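Local coordinates for regulatory protein SWI6 (Saccharomyces cerevisiae, PDB 1SW6) that is a subunit of the SBF and MBF complexes that activate cell-cycle-dependent transcription, represented here by its ankyrin-repeat domain, at residues I27-H32 and Y189-L194; S199-I204 and Q279-D284; E64-R69 and S107-V112. All coordinates share one frame; numbering follows the deposited sequence.

Contact 1: I27-H32 and Y189-L194; sequences IITFTH and YLYPCL
Strand 27-29 and the residues just after it run past helix 183-190, nearest at Thr29 and Tyr189, whose CA atoms are 7.2 Å apart. The helix belongs to the second ankyrin repeat, so the contact lays an extended N-terminal segment against the repeat stack; the strand also pairs in parallel with 240-242. Two tyrosines carry most of the contact. Tyr189 brings its ring in among Ile28 and Phe30: its OH lies 3.6 Å from CD1 of Ile28, the two side chains running alongside and pointing the same way, while its CE2 meets CE1 of Phe30 at 3.7 Å, the two side chains lying at a slant to each other. An alanine at Tyr189 is likely to leave a gap beside Phe30 CE1 and take from Ile28 CD1 the hydroxyl it rests against. Tyr191 has CG placed between its backbone N and carbonyl carbon (chi1 68°), which sends the ring toward the strand; CE2 comes within 4.3 Å of CG2 of Ile27, and CD of Pro192 lies above one face, toward the rim of the ring. The phenol oxygen hydrogen-bonds Asp260. Thr29 CG2 touches this OH at 3.5 Å. A water joins the segments, donating to Tyr191 OH at 2.8 Å and accepting from the backbone N of Phe30 at 2.9 Å.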
loop_
_atom_site.group_PDB
_atom_site.type_symbol
_atom_site.label_atom_id
_atom_site.label_comp_id
_atom_site.label_asym_id
_atom_site.label_seq_id
_atom_site.Cartn_x
_atom_site.Cartn_y
_atom_site.Cartn_z
ATOM N N ILE A 27 28.807 13.222 3.568
ATOM C CA ILE A 27 27.683 12.540 4.185
ATOM C C ILE A 27 27.261 13.368 5.395
ATOM O O ILE A 27 28.014 13.503 6.359
ATOM C CB ILE A 27 28.088 11.135 4.665
ATOM C CG1 ILE A 27 28.604 10.310 3.482
ATOM C CG2 ILE A 27 26.911 10.454 5.335
ATOM C CD1 ILE A 27 29.103 8.925 3.869
ATOM N N ILE A 28 26.066 13.942 5.336
ATOM C CA ILE A 28 25.558 14.740 6.443
ATOM C C ILE A 28 24.957 13.765 7.448
ATOM O O ILE A 28 24.071 12.980 7.111
ATOM C CB ILE A 28 24.507 15.717 5.933
ATOM C CG1 ILE A 28 25.103 16.519 4.772
ATOM C CG2 ILE A 28 24.057 16.645 7.052
ATOM C CD1 ILE A 28 24.124 17.459 4.107
ATOM N N THR A 29 25.436 13.812 8.684
ATOM C CA THR A 29 24.977 12.877 9.700
ATOM C C THR A 29 24.096 13.438 10.813
ATOM O O THR A 29 24.115 14.633 11.090
ATOM C CB THR A 29 26.187 12.185 10.340
ATOM O OG1 THR A 29 27.078 13.180 10.866
ATOM C CG2 THR A 29 26.942 11.357 9.295
ATOM N N PHE A 30 23.322 12.552 11.439
ATOM C CA PHE A 30 22.428 12.906 12.539
ATOM C C PHE A 30 22.508 11.796 13.589
ATOM O O PHE A 30 22.690 10.622 13.243
ATOM C CB PHE A 30 20.986 13.048 12.040
ATOM C CG PHE A 30 20.837 13.978 10.866
ATOM C CD1 PHE A 30 21.158 13.556 9.580
ATOM C CD2 PHE A 30 20.394 15.286 11.050
ATOM C CE1 PHE A 30 21.046 14.420 8.495
ATOM C CE2 PHE A 30 20.276 16.166 9.969
ATOM C CZ PHE A 30 20.604 15.732 8.688
ATOM N N THR A 31 22.380 12.151 14.866
ATOM C CA THR A 31 22.467 11.141 15.925
ATOM C C THR A 31 21.316 11.106 16.926
ATOM O O THR A 31 21.331 10.302 17.861
ATOM C CB THR A 31 23.786 11.280 16.727
ATOM O OG1 THR A 31 23.973 12.651 17.109
ATOM C CG2 THR A 31 24.972 10.801 15.897
ATOM N N HIS A 32 20.318 11.960 16.730
ATOM C CA HIS A 32 19.177 12.002 17.640
ATOM C C HIS A 32 18.594 10.614 17.909
ATOM O O HIS A 32 18.057 10.360 18.985
ATOM C CB HIS A 32 18.079 12.897 17.068
ATOM C CG HIS A 32 17.533 12.410 15.763
ATOM N ND1 HIS A 32 18.062 12.788 14.548
ATOM C CD2 HIS A 32 16.535 11.540 15.485
ATOM C CE1 HIS A 32 17.412 12.172 13.576
ATOM N NE2 HIS A 32 16.480 11.408 14.118
ATOM N N TYR A 189 21.359 9.132 4.052
ATOM C CA TYR A 189 20.485 9.458 5.179
ATOM C C TYR A 189 19.887 8.248 5.905
ATOM O O TYR A 189 19.478 8.376 7.063
ATOM C CB TYR A 189 19.341 10.373 4.732
ATOM C CG TYR A 189 19.788 11.762 4.367
ATOM C CD1 TYR A 189 20.445 12.009 3.162
ATOM C CD2 TYR A 189 19.594 12.829 5.247
ATOM C CE1 TYR A 189 20.904 13.283 2.837
ATOM C CE2 TYR A 189 20.046 14.109 4.937
ATOM C CZ TYR A 189 20.702 14.329 3.728
ATOM O OH TYR A 189 21.160 15.591 3.416
ATOM N N LEU A 190 19.838 7.084 5.257
ATOM C CA LEU A 190 19.241 5.911 5.915
ATOM C C LEU A 190 20.164 4.724 6.190
ATOM O O LEU A 190 19.684 3.665 6.578
ATOM C CB LEU A 190 18.012 5.409 5.128
ATOM C CG LEU A 190 16.842 6.369 4.831
ATOM C CD1 LEU A 190 15.629 5.564 4.352
ATOM C CD2 LEU A 190 16.456 7.154 6.085
ATOM N N TYR A 191 21.476 4.900 6.016
ATOM C CA TYR A 191 22.431 3.816 6.266
ATOM C C TYR A 191 22.302 3.183 7.655
ATOM O O TYR A 191 22.607 2.000 7.825
ATOM C CB TYR A 191 23.877 4.304 6.049
ATOM C CG TYR A 191 24.356 5.321 7.064
ATOM C CD1 TYR A 191 24.765 4.928 8.339
ATOM C CD2 TYR A 191 24.353 6.674 6.764
ATOM C CE1 TYR A 191 25.152 5.872 9.297
ATOM C CE2 TYR A 191 24.735 7.623 7.703
ATOM C CZ TYR A 191 25.132 7.219 8.968
ATOM O OH TYR A 191 25.504 8.174 9.898
ATOM N N PRO A 192 21.858 3.953 8.673
ATOM C CA PRO A 192 21.746 3.301 9.981
ATOM C C PRO A 192 20.815 2.088 9.941
ATOM O O PRO A 192 20.976 1.164 10.725
ATOM C CB PRO A 192 21.206 4.413 10.880
ATOM C CG PRO A 192 21.799 5.662 10.262
ATOM C CD PRO A 192 21.615 5.407 8.787
ATOM N N CYS A 193 19.845 2.094 9.025
ATOM C CA CYS A 193 18.900 0.984 8.897
ATOM C C CYS A 193 19.562 -0.288 8.367
ATOM O O CYS A 193 19.047 -1.383 8.554
ATOM C CB CYS A 193 17.747 1.360 7.956
ATOM S SG CYS A 193 16.798 2.829 8.433
ATOM N N LEU A 194 20.699 -0.141 7.700
ATOM C CA LEU A 194 21.399 -1.297 7.148
ATOM C C LEU A 194 21.742 -2.351 8.195
ATOM O O LEU A 194 21.917 -3.518 7.862
ATOM C CB LEU A 194 22.690 -0.858 6.460
ATOM C CG LEU A 194 22.516 0.001 5.218
ATOM C CD1 LEU A 194 23.879 0.479 4.732
ATOM C CD2 LEU A 194 21.807 -0.824 4.142
HETATM O O HOH W 1 23.338 9.930 10.142
#

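Contact 2: S199-I204 and Q279-D284; sequences SMNRTI and QDSNGD
Arg202 and Asp280 form the salt bridge between these two loops: NE of Arg202 donates to OD2 of Asp280 at 3.1 Å, almost straight, with an angle of 166° at the hydrogen. The carboxylate sits at the edge of the guanidinium, and OD2 uses its anti lone pair, the one away from OD1. An extended chain from CG to NE lays Arg202 alongside Asp280, the guanidinium and carboxylate planes only 22° apart. The second oxygen of Asp280 turns inward to its own loop. Asn282 N (2.9 Å) and Asp284 N (2.8 Å) both donate to Asp280 OD1, from opposite faces of the carboxylate, the former closing an Asx turn. With one oxygen gripped by the loop and the other by the arginine, the carboxylate is probably restrained from turning about its CB-CG bond.

Next to the salt bridge the backbones join directly. Ser281 N donates to Met200 O at 3.0 Å, and Ser281 OG adds a weak bond to the same oxygen. Asn201 O receives a CA-H...O contact from Asp280, at 3.4 Å from its CA. Farther out, CE of Met200 rests over the centre of one guanidinium face of Arg202. Asn282 turns its amide at a right angle to that group, with ND2 3.8 Å from Arg202 NH2.

Within its own segment, 279-284 makes a type I beta turn from Asp280 to Gly283. Each loop leads into a helix, 204-212 or 286-293, and Asp284 O accepts from His206 at the start of the former. Such side-by-side packing of loops between successive repeats is characteristic of the ankyrin fold, here where the third repeat gives way to the fourth.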
loop_
_atom_site.group_PDB
_atom_site.type_symbol
_atom_site.label_atom_id
_atom_site.label_comp_id
_atom_site.label_asym_id
_atom_site.label_seq_id
_atom_site.Cartn_x
_atom_site.Cartn_y
_atom_site.Cartn_z
ATOM N N SER A 199 11.294 -8.851 12.250
ATOM C CA SER A 199 10.787 -9.921 13.097
ATOM C C SER A 199 11.079 -11.325 12.571
ATOM O O SER A 199 10.867 -12.311 13.273
ATOM C CB SER A 199 9.284 -9.741 13.304
ATOM O OG SER A 199 9.035 -8.507 13.952
ATOM N N MET A 200 11.566 -11.405 11.338
ATOM C CA MET A 200 11.909 -12.678 10.705
ATOM C C MET A 200 13.435 -12.769 10.608
ATOM O O MET A 200 13.977 -13.620 9.899
ATOM C CB MET A 200 11.316 -12.725 9.297
ATOM C CG MET A 200 9.804 -12.797 9.248
ATOM S SD MET A 200 9.217 -14.450 9.703
ATOM C CE MET A 200 9.601 -15.350 8.188
ATOM N N ASN A 201 14.112 -11.881 11.328
ATOM C CA ASN A 201 15.569 -11.796 11.300
ATOM C C ASN A 201 16.044 -11.624 9.858
ATOM O O ASN A 201 17.109 -12.103 9.480
ATOM C CB ASN A 201 16.223 -13.033 11.924
ATOM C CG ASN A 201 15.904 -13.180 13.398
ATOM O OD1 ASN A 201 15.841 -12.197 14.135
ATOM N ND2 ASN A 201 15.713 -14.411 13.837
ATOM N N ARG A 202 15.236 -10.944 9.053
ATOM C CA ARG A 202 15.595 -10.697 7.665
ATOM C C ARG A 202 16.253 -9.333 7.531
ATOM O O ARG A 202 15.745 -8.323 8.035
ATOM C CB ARG A 202 14.363 -10.794 6.770
ATOM C CG ARG A 202 14.015 -12.233 6.456
ATOM C CD ARG A 202 12.670 -12.377 5.776
ATOM N NE ARG A 202 12.468 -13.753 5.331
ATOM C CZ ARG A 202 11.363 -14.190 4.742
ATOM N NH1 ARG A 202 10.351 -13.353 4.530
ATOM N NH2 ARG A 202 11.275 -15.463 4.353
ATOM N N THR A 203 17.396 -9.315 6.858
ATOM C CA THR A 203 18.154 -8.085 6.652
ATOM C C THR A 203 17.680 -7.381 5.390
ATOM O O THR A 203 16.762 -7.856 4.706
ATOM C CB THR A 203 19.638 -8.403 6.493
ATOM O OG1 THR A 203 19.865 -8.981 5.196
ATOM C CG2 THR A 203 20.063 -9.414 7.567
ATOM N N ILE A 204 18.314 -6.250 5.080
ATOM C CA ILE A 204 17.959 -5.494 3.894
ATOM C C ILE A 204 18.234 -6.341 2.648
ATOM O O ILE A 204 17.521 -6.236 1.649
ATOM C CB ILE A 204 18.752 -4.164 3.812
ATOM C CG1 ILE A 204 18.262 -3.343 2.616
ATOM C CG2 ILE A 204 20.231 -4.435 3.692
ATOM C CD1 ILE A 204 16.851 -2.782 2.825
ATOM N N GLN A 279 21.650 -15.489 8.191
ATOM C CA GLN A 279 20.502 -16.375 8.057
ATOM C C GLN A 279 19.284 -15.811 8.756
ATOM O O GLN A 279 19.395 -15.277 9.857
ATOM C CB GLN A 279 20.830 -17.747 8.641
ATOM C CG GLN A 279 21.797 -18.557 7.801
ATOM C CD GLN A 279 22.304 -19.783 8.534
ATOM O OE1 GLN A 279 23.148 -19.677 9.418
ATOM N NE2 GLN A 279 21.782 -20.949 8.179
ATOM N N ASP A 280 18.124 -15.925 8.114
ATOM C CA ASP A 280 16.891 -15.434 8.709
ATOM C C ASP A 280 16.343 -16.510 9.638
ATOM O O ASP A 280 17.047 -17.471 9.954
ATOM C CB ASP A 280 15.860 -15.076 7.626
ATOM C CG ASP A 280 15.332 -16.291 6.879
ATOM O OD1 ASP A 280 15.795 -17.423 7.129
ATOM O OD2 ASP A 280 14.439 -16.106 6.024
ATOM N N SER A 281 15.090 -16.356 10.063
ATOM C CA SER A 281 14.466 -17.311 10.982
ATOM C C SER A 281 14.287 -18.722 10.443
ATOM O O SER A 281 14.161 -19.670 11.221
ATOM C CB SER A 281 13.119 -16.775 11.467
ATOM O OG SER A 281 13.318 -15.803 12.477
ATOM N N ASN A 282 14.262 -18.863 9.121
ATOM C CA ASN A 282 14.122 -20.177 8.504
ATOM C C ASN A 282 15.525 -20.736 8.311
ATOM O O ASN A 282 15.703 -21.896 7.942
ATOM C CB ASN A 282 13.409 -20.079 7.145
ATOM C CG ASN A 282 12.026 -19.449 7.252
ATOM O OD1 ASN A 282 11.342 -19.606 8.262
ATOM N ND2 ASN A 282 11.604 -18.746 6.201
ATOM N N GLY A 283 16.523 -19.897 8.575
ATOM C CA GLY A 283 17.906 -20.309 8.412
ATOM C C GLY A 283 18.385 -20.086 6.988
ATOM O O GLY A 283 19.431 -20.604 6.593
ATOM N N ASP A 284 17.615 -19.319 6.221
ATOM C CA ASP A 284 17.945 -19.012 4.829
ATOM C C ASP A 284 18.813 -17.775 4.683
ATOM O O ASP A 284 18.590 -16.761 5.359
ATOM C CB ASP A 284 16.691 -18.729 3.990
ATOM C CG ASP A 284 15.887 -19.971 3.679
ATOM O OD1 ASP A 284 16.499 -21.020 3.384
ATOM O OD2 ASP A 284 14.636 -19.883 3.704
HETATM O O HOH W 2 19.809 -12.095 9.906
#

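Contact 3: E64-R69 and S107-V112; sequences EAFLQR and SLLQEV
Phe66 reaches helix 105-115 because its CG stands anti to the backbone N (chi1 179°), carrying the ring out between Leu108, Leu109 and Val112. Val112 has CG1 between its backbone N and carbonyl carbon (chi1 62°), which directs that methyl at the ring. The motif is a roughly antiparallel helix pair: the axes of 64-69 and 107-112 approach to 10.3 Å, with 143° between their directions.

The ring is met along much of its length. CD1 of Phe66 touches CG1 of Val112 at 3.7 Å, the side chains crossing at about a right angle, while the other methyl of Val112, CG2, packs on Phe66 CB. Toward the far end, CE1 lies 4.0 Å from CB of Leu108, and CZ meets CD1 of Leu109 at 3.7 Å. Phe66 thus acts as an apolar wedge, and Leu109 extends this packing to Leu121 and His153 in the loops. On the same helix as Phe66, Leu67 packs on Pro134 and Trp137 of helix 134-140, linking the pair to the first ankyrin repeat.

At the exposed margin Arg69 is bent at chi2 and chi3 and crosses Glu111 at about a right angle. Its end forms a salt bridge with Glu111, though the exact geometry of the modelled pair is doubtful. The aliphatic root of Arg69 stays near Leu108, with CB 4.2 Å from Leu108 CD2.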
loop_
_atom_site.group_PDB
_atom_site.type_symbol
_atom_site.label_atom_id
_atom_site.label_comp_id
_atom_site.label_asym_id
_atom_site.label_seq_id
_atom_site.Cartn_x
_atom_site.Cartn_y
_atom_site.Cartn_z
ATOM N N GLU A 64 -1.134 12.898 11.383
ATOM C CA GLU A 64 -1.876 12.456 10.211
ATOM C C GLU A 64 -2.215 13.647 9.327
ATOM O O GLU A 64 -2.173 13.547 8.103
ATOM C CB GLU A 64 -3.165 11.734 10.623
ATOM C CG GLU A 64 -2.965 10.297 11.114
ATOM C CD GLU A 64 -4.286 9.569 11.380
ATOM O OE1 GLU A 64 -4.256 8.354 11.690
ATOM O OE2 GLU A 64 -5.355 10.214 11.280
ATOM N N ALA A 65 -2.540 14.777 9.949
ATOM C CA ALA A 65 -2.891 15.981 9.197
ATOM C C ALA A 65 -1.668 16.501 8.455
ATOM O O ALA A 65 -1.701 16.689 7.237
ATOM C CB ALA A 65 -3.438 17.064 10.140
ATOM N N PHE A 66 -0.594 16.731 9.203
ATOM C CA PHE A 66 0.655 17.220 8.639
ATOM C C PHE A 66 1.113 16.340 7.478
ATOM O O PHE A 66 1.581 16.838 6.455
ATOM C CB PHE A 66 1.728 17.237 9.725
ATOM C CG PHE A 66 3.080 17.702 9.248
ATOM C CD1 PHE A 66 3.214 18.902 8.561
ATOM C CD2 PHE A 66 4.223 16.964 9.536
ATOM C CE1 PHE A 66 4.469 19.366 8.170
ATOM C CE2 PHE A 66 5.484 17.417 9.151
ATOM C CZ PHE A 66 5.609 18.621 8.467
ATOM N N LEU A 67 0.963 15.030 7.643
ATOM C CA LEU A 67 1.373 14.068 6.628
ATOM C C LEU A 67 0.594 14.196 5.322
ATOM O O LEU A 67 1.158 14.023 4.241
ATOM C CB LEU A 67 1.224 12.641 7.166
ATOM C CG LEU A 67 2.377 11.671 6.895
ATOM C CD1 LEU A 67 1.945 10.262 7.276
ATOM C CD2 LEU A 67 2.778 11.717 5.430
ATOM N N GLN A 68 -0.699 14.491 5.419
ATOM C CA GLN A 68 -1.530 14.634 4.225
ATOM C C GLN A 68 -1.209 15.940 3.498
ATOM O O GLN A 68 -1.328 16.022 2.276
ATOM C CB GLN A 68 -3.017 14.595 4.601
ATOM C CG GLN A 68 -3.908 13.983 3.525
ATOM C CD GLN A 68 -3.595 12.508 3.267
ATOM O OE1 GLN A 68 -4.152 11.894 2.351
ATOM N NE2 GLN A 68 -2.704 11.936 4.076
ATOM N N ARG A 69 -0.802 16.958 4.253
ATOM C CA ARG A 69 -0.450 18.248 3.670
ATOM C C ARG A 69 0.849 18.126 2.879
ATOM O O ARG A 69 1.090 18.891 1.949
ATOM C CB ARG A 69 -0.287 19.309 4.765
ATOM C CG ARG A 69 -1.541 19.535 5.593
ATOM C CD ARG A 69 -2.701 19.979 4.713
ATOM N NE ARG A 69 -2.655 21.403 4.387
ATOM C CZ ARG A 69 -3.132 22.365 5.173
ATOM N NH1 ARG A 69 -3.698 22.059 6.336
ATOM N NH2 ARG A 69 -3.050 23.637 4.797
ATOM N N SER A 107 7.501 26.192 6.352
ATOM C CA SER A 107 6.212 26.864 6.377
ATOM C C SER A 107 5.124 25.869 6.776
ATOM O O SER A 107 4.323 26.140 7.675
ATOM C CB SER A 107 5.893 27.463 5.005
ATOM O OG SER A 107 5.658 26.450 4.044
ATOM N N LEU A 108 5.105 24.718 6.105
ATOM C CA LEU A 108 4.124 23.673 6.391
ATOM C C LEU A 108 4.180 23.293 7.858
ATOM O O LEU A 108 3.176 22.885 8.446
ATOM C CB LEU A 108 4.395 22.432 5.536
ATOM C CG LEU A 108 3.952 22.481 4.069
ATOM C CD1 LEU A 108 4.537 21.298 3.314
ATOM C CD2 LEU A 108 2.427 22.469 3.993
ATOM N N LEU A 109 5.364 23.433 8.443
ATOM C CA LEU A 109 5.568 23.105 9.844
ATOM C C LEU A 109 4.831 24.095 10.752
ATOM O O LEU A 109 4.146 23.686 11.692
ATOM C CB LEU A 109 7.065 23.096 10.164
ATOM C CG LEU A 109 7.504 22.194 11.321
ATOM C CD1 LEU A 109 7.134 20.755 11.011
ATOM C CD2 LEU A 109 9.004 22.308 11.531
ATOM N N GLN A 110 4.966 25.393 10.475
ATOM C CA GLN A 110 4.294 26.412 11.285
ATOM C C GLN A 110 2.800 26.384 10.969
ATOM O O GLN A 110 1.966 26.672 11.824
ATOM C CB GLN A 110 4.866 27.813 10.996
ATOM C CG GLN A 110 4.346 28.945 11.931
ATOM C CD GLN A 110 5.211 29.173 13.166
ATOM O OE1 GLN A 110 6.342 29.713 13.081
ATOM N NE2 GLN A 110 4.692 28.774 14.332
ATOM N N GLU A 111 2.472 26.014 9.736
ATOM C CA GLU A 111 1.087 25.943 9.294
ATOM C C GLU A 111 0.277 24.903 10.064
ATOM O O GLU A 111 -0.855 25.167 10.467
ATOM C CB GLU A 111 1.040 25.603 7.807
ATOM C CG GLU A 111 -0.321 25.794 7.174
ATOM C CD GLU A 111 -0.785 24.573 6.397
ATOM O OE1 GLU A 111 -1.308 23.596 7.029
ATOM O OE2 GLU A 111 -0.656 24.555 5.132
ATOM N N VAL A 112 0.852 23.721 10.259
ATOM C CA VAL A 112 0.165 22.647 10.971
ATOM C C VAL A 112 0.135 22.875 12.476
ATOM O O VAL A 112 -0.764 22.391 13.164
ATOM C CB VAL A 112 0.821 21.274 10.701
ATOM C CG1 VAL A 112 2.254 21.270 11.205
ATOM C CG2 VAL A 112 0.013 20.171 11.378
#

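Contacts 1 and 3 are partly buried and mainly apolar, built on aromatic rings, whereas contact 2 lies at the surface and relies on charge and backbone bonding between loops. Contact 3 differs from the others in joining two helices, and its charged pair, of less certain geometry, lies at the solvent side, while the salt bridge of contact 2 has a buried aspartate. Contact 1 alone involves a strand. Contacts 1 and 2 are about 23 Å apart between centres, on opposite sides of the chain's centre, yet Leu194 CD2 and Ile204 CG2 pack at 4.0 Å. Contact 3 touches neither and lies about 37 Å, centre to centre, from contact 2.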